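Local coordinates for paenibacillus xanthan lyase (Paenibacillus, PDB 6F2P), which depolymerises the polysaccharide xanthan by lyase cleavage, probably through the beta-elimination chemistry of polysaccharide lyase family 8, at residues Arg56-Ala61 and Arg75-Met80. Sequence-based numbering, arbitrary orientation.
Sequences RLWNDA and RHLYDM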
loop_
_atom_site.group_PDB
_atom_site.type_symbol
_atom_site.label_atom_id
_atom_site.label_comp_id
_atom_site.label_asym_id
_atom_site.label_seq_id
_atom_site.Cartn_x
_atom_site.Cartn_y
_atom_site.Cartn_z
ATOM N N ARG A 56 36.311 3.877 38.996
ATOM C CA ARG A 56 35.348 3.237 38.110
ATOM C C ARG A 56 35.112 1.886 38.765
ATOM O O ARG A 56 35.817 1.547 39.721
ATOM C CB ARG A 56 35.950 3.041 36.719
ATOM C CG ARG A 56 37.195 2.162 36.739
ATOM C CD ARG A 56 37.964 2.114 35.417
ATOM N NE ARG A 56 38.502 3.417 35.033
ATOM C CZ ARG A 56 39.522 3.587 34.198
ATOM N NH1 ARG A 56 40.142 2.539 33.671
ATOM N NH2 ARG A 56 39.920 4.813 33.892
ATOM N N LEU A 57 34.145 1.111 38.278
ATOM C CA LEU A 57 33.908 -0.219 38.846
ATOM C C LEU A 57 34.429 -1.329 37.947
ATOM O O LEU A 57 34.691 -2.440 38.406
ATOM C CB LEU A 57 32.425 -0.441 39.146
ATOM C CG LEU A 57 31.769 0.544 40.114
ATOM C CD1 LEU A 57 30.373 0.070 40.468
ATOM C CD2 LEU A 57 32.602 0.757 41.374
ATOM N N TRP A 58 34.542 -1.032 36.657
ATOM C CA TRP A 58 35.162 -1.941 35.706
ATOM C C TRP A 58 35.986 -1.095 34.761
ATOM O O TRP A 58 35.656 0.064 34.525
ATOM C CB TRP A 58 34.120 -2.723 34.914
ATOM C CG TRP A 58 33.517 -3.856 35.661
ATOM C CD1 TRP A 58 33.963 -5.144 35.693
ATOM C CD2 TRP A 58 32.341 -3.817 36.480
ATOM N NE1 TRP A 58 33.145 -5.908 36.489
ATOM C CE2 TRP A 58 32.141 -5.116 36.986
ATOM C CE3 TRP A 58 31.447 -2.804 36.845
ATOM C CZ2 TRP A 58 31.076 -5.435 37.837
ATOM C CZ3 TRP A 58 30.390 -3.119 37.692
ATOM C CH2 TRP A 58 30.219 -4.424 38.180
ATOM N N ASN A 59 37.059 -1.668 34.230
ATOM C CA ASN A 59 37.909 -0.945 33.300
ATOM C C ASN A 59 37.239 -0.753 31.946
ATOM O O ASN A 59 37.519 0.206 31.229
ATOM C CB ASN A 59 39.256 -1.652 33.138
ATOM C CG ASN A 59 40.283 -1.181 34.151
ATOM O OD1 ASN A 59 40.260 -0.023 34.589
ATOM N ND2 ASN A 59 41.192 -2.077 34.531
ATOM N N ASP A 60 36.337 -1.659 31.599
ATOM C CA ASP A 60 35.678 -1.582 30.307
ATOM C C ASP A 60 34.584 -0.520 30.337
ATOM O O ASP A 60 33.815 -0.372 29.383
ATOM C CB ASP A 60 35.123 -2.953 29.895
ATOM C CG ASP A 60 33.891 -3.371 30.696
ATOM O OD1 ASP A 60 33.554 -2.724 31.713
ATOM O OD2 ASP A 60 33.258 -4.377 30.309
ATOM N N ALA A 61 34.510 0.196 31.454
ATOM C CA ALA A 61 33.524 1.250 31.621
ATOM C C ALA A 61 34.121 2.426 32.368
ATOM O O ALA A 61 33.702 2.716 33.487
ATOM C CB ALA A 61 32.306 0.723 32.358
ATOM N N ARG A 75 24.618 -2.590 34.070
ATOM C CA ARG A 75 24.309 -3.910 33.524
ATOM C C ARG A 75 25.181 -4.980 34.177
ATOM O O ARG A 75 24.692 -6.061 34.528
ATOM C CB ARG A 75 24.426 -3.939 31.997
ATOM C CG ARG A 75 23.403 -3.056 31.317
ATOM C CD ARG A 75 23.366 -3.186 29.803
ATOM N NE ARG A 75 22.165 -2.531 29.286
ATOM C CZ ARG A 75 21.827 -2.453 28.002
ATOM N NH1 ARG A 75 22.607 -2.992 27.073
ATOM N NH2 ARG A 75 20.701 -1.834 27.650
ATOM N N HIS A 76 26.465 -4.674 34.354
ATOM C CA HIS A 76 27.370 -5.588 35.046
ATOM C C HIS A 76 26.859 -5.882 36.452
ATOM O O HIS A 76 26.740 -7.053 36.835
ATOM C CB HIS A 76 28.786 -5.028 35.096
ATOM C CG HIS A 76 29.452 -4.962 33.762
ATOM N ND1 HIS A 76 28.922 -5.554 32.638
ATOM C CD2 HIS A 76 30.608 -4.375 33.366
ATOM C CE1 HIS A 76 29.721 -5.329 31.602
ATOM N NE2 HIS A 76 30.750 -4.618 32.027
ATOM N N LEU A 77 26.549 -4.822 37.205
ATOM C CA LEU A 77 25.916 -4.958 38.522
ATOM C C LEU A 77 24.618 -5.771 38.477
ATOM O O LEU A 77 24.376 -6.621 39.338
ATOM C CB LEU A 77 25.651 -3.587 39.144
ATOM C CG LEU A 77 26.892 -2.854 39.652
ATOM C CD1 LEU A 77 26.561 -1.421 40.010
ATOM C CD2 LEU A 77 27.489 -3.587 40.851
ATOM N N TYR A 78 23.794 -5.530 37.464
ATOM C CA TYR A 78 22.577 -6.310 37.321
ATOM C C TYR A 78 22.854 -7.808 37.184
ATOM O O TYR A 78 22.167 -8.630 37.800
ATOM C CB TYR A 78 21.734 -5.839 36.138
ATOM C CG TYR A 78 20.555 -6.753 35.919
ATOM C CD1 TYR A 78 19.455 -6.714 36.768
ATOM C CD2 TYR A 78 20.560 -7.691 34.899
ATOM C CE1 TYR A 78 18.383 -7.571 36.589
ATOM C CE2 TYR A 78 19.487 -8.557 34.713
ATOM C CZ TYR A 78 18.403 -8.490 35.561
ATOM O OH TYR A 78 17.334 -9.338 35.375
ATOM N N ASP A 79 23.839 -8.161 36.363
ATOM C CA ASP A 79 24.150 -9.571 36.127
ATOM C C ASP A 79 24.509 -10.259 37.431
ATOM O O ASP A 79 24.079 -11.380 37.679
ATOM C CB ASP A 79 25.289 -9.742 35.116
ATOM C CG ASP A 79 24.861 -9.419 33.692
ATOM O OD1 ASP A 79 23.642 -9.435 33.417
ATOM O OD2 ASP A 79 25.743 -9.159 32.844
ATOM N N MET A 80 25.289 -9.568 38.262
ATOM C CA MET A 80 25.716 -10.093 39.558
ATOM C C MET A 80 24.513 -10.250 40.483
ATOM O O MET A 80 24.317 -11.302 41.104
ATOM C CB MET A 80 26.772 -9.173 40.185
ATOM C CG MET A 80 28.054 -9.079 39.374
ATOM S SD MET A 80 29.125 -7.688 39.829
ATOM C CE MET A 80 29.584 -8.131 41.503
#
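Asp-60 and His-76 make the polar link between the loop 56-61 and helix 68-85, a His-carboxylate hydrogen bond. The contact belongs to the N-terminal alpha-helical domain of the polysaccharide lyase family 8 fold. His-76 NE2 donates to Asp-60 OD2 at 3.0 Å. The bond is fairly straight, 160° at the hydrogen, and uses the syn lone pair of OD2. A weak second bond runs from NE2 to OD1. The carboxylate lies nearly in the imidazole plane (26° apart), and the bond to OD2 helps to hold the ring in this rotation. The negative charge of Asp-60 would probably favour a proton on NE2. Here the loop after helix 28-46 turns back through a type I beta turn, Trp-58 to Ala-61, and lies against the next helix.

His-76 CG lies anti to its carbonyl carbon, which sends the ring past the indole of Trp-58 toward Asp-60. The imidazole directs its edge at that indole in a T-shaped stack, planes at 75°. Its CD2 comes within 3.6 Å of Trp-58 CD2. His-76 CB sits over the six-membered ring in a CH-pi contact, 3.5 Å from the ring centroid. Tyr-44 serves both residues: its ring stacks on His-76 and its carbonyl oxygen accepts the hydrogen bond of Trp-58 NE1. An alanine in place of Trp-58 would probably leave a gap beside His-76 and Met-80 and the Tyr-44 oxygen without this donor.

Apolar groups complete the buried side. Leu-77 CD2 approaches Trp-58 CH2 at 3.9 Å. Leu-57 and Leu-77 cross at about a right angle and meet through their CD1 methyls. Helix 95-111 adjoins this layer, with Trp-107 against Leu-57 and Leu-97 and Ile-101 against Met-80. Met-80 SD lies in the indole plane, a Met-aromatic contact at the ring edge, 3.6 Å from Trp-58 CZ2.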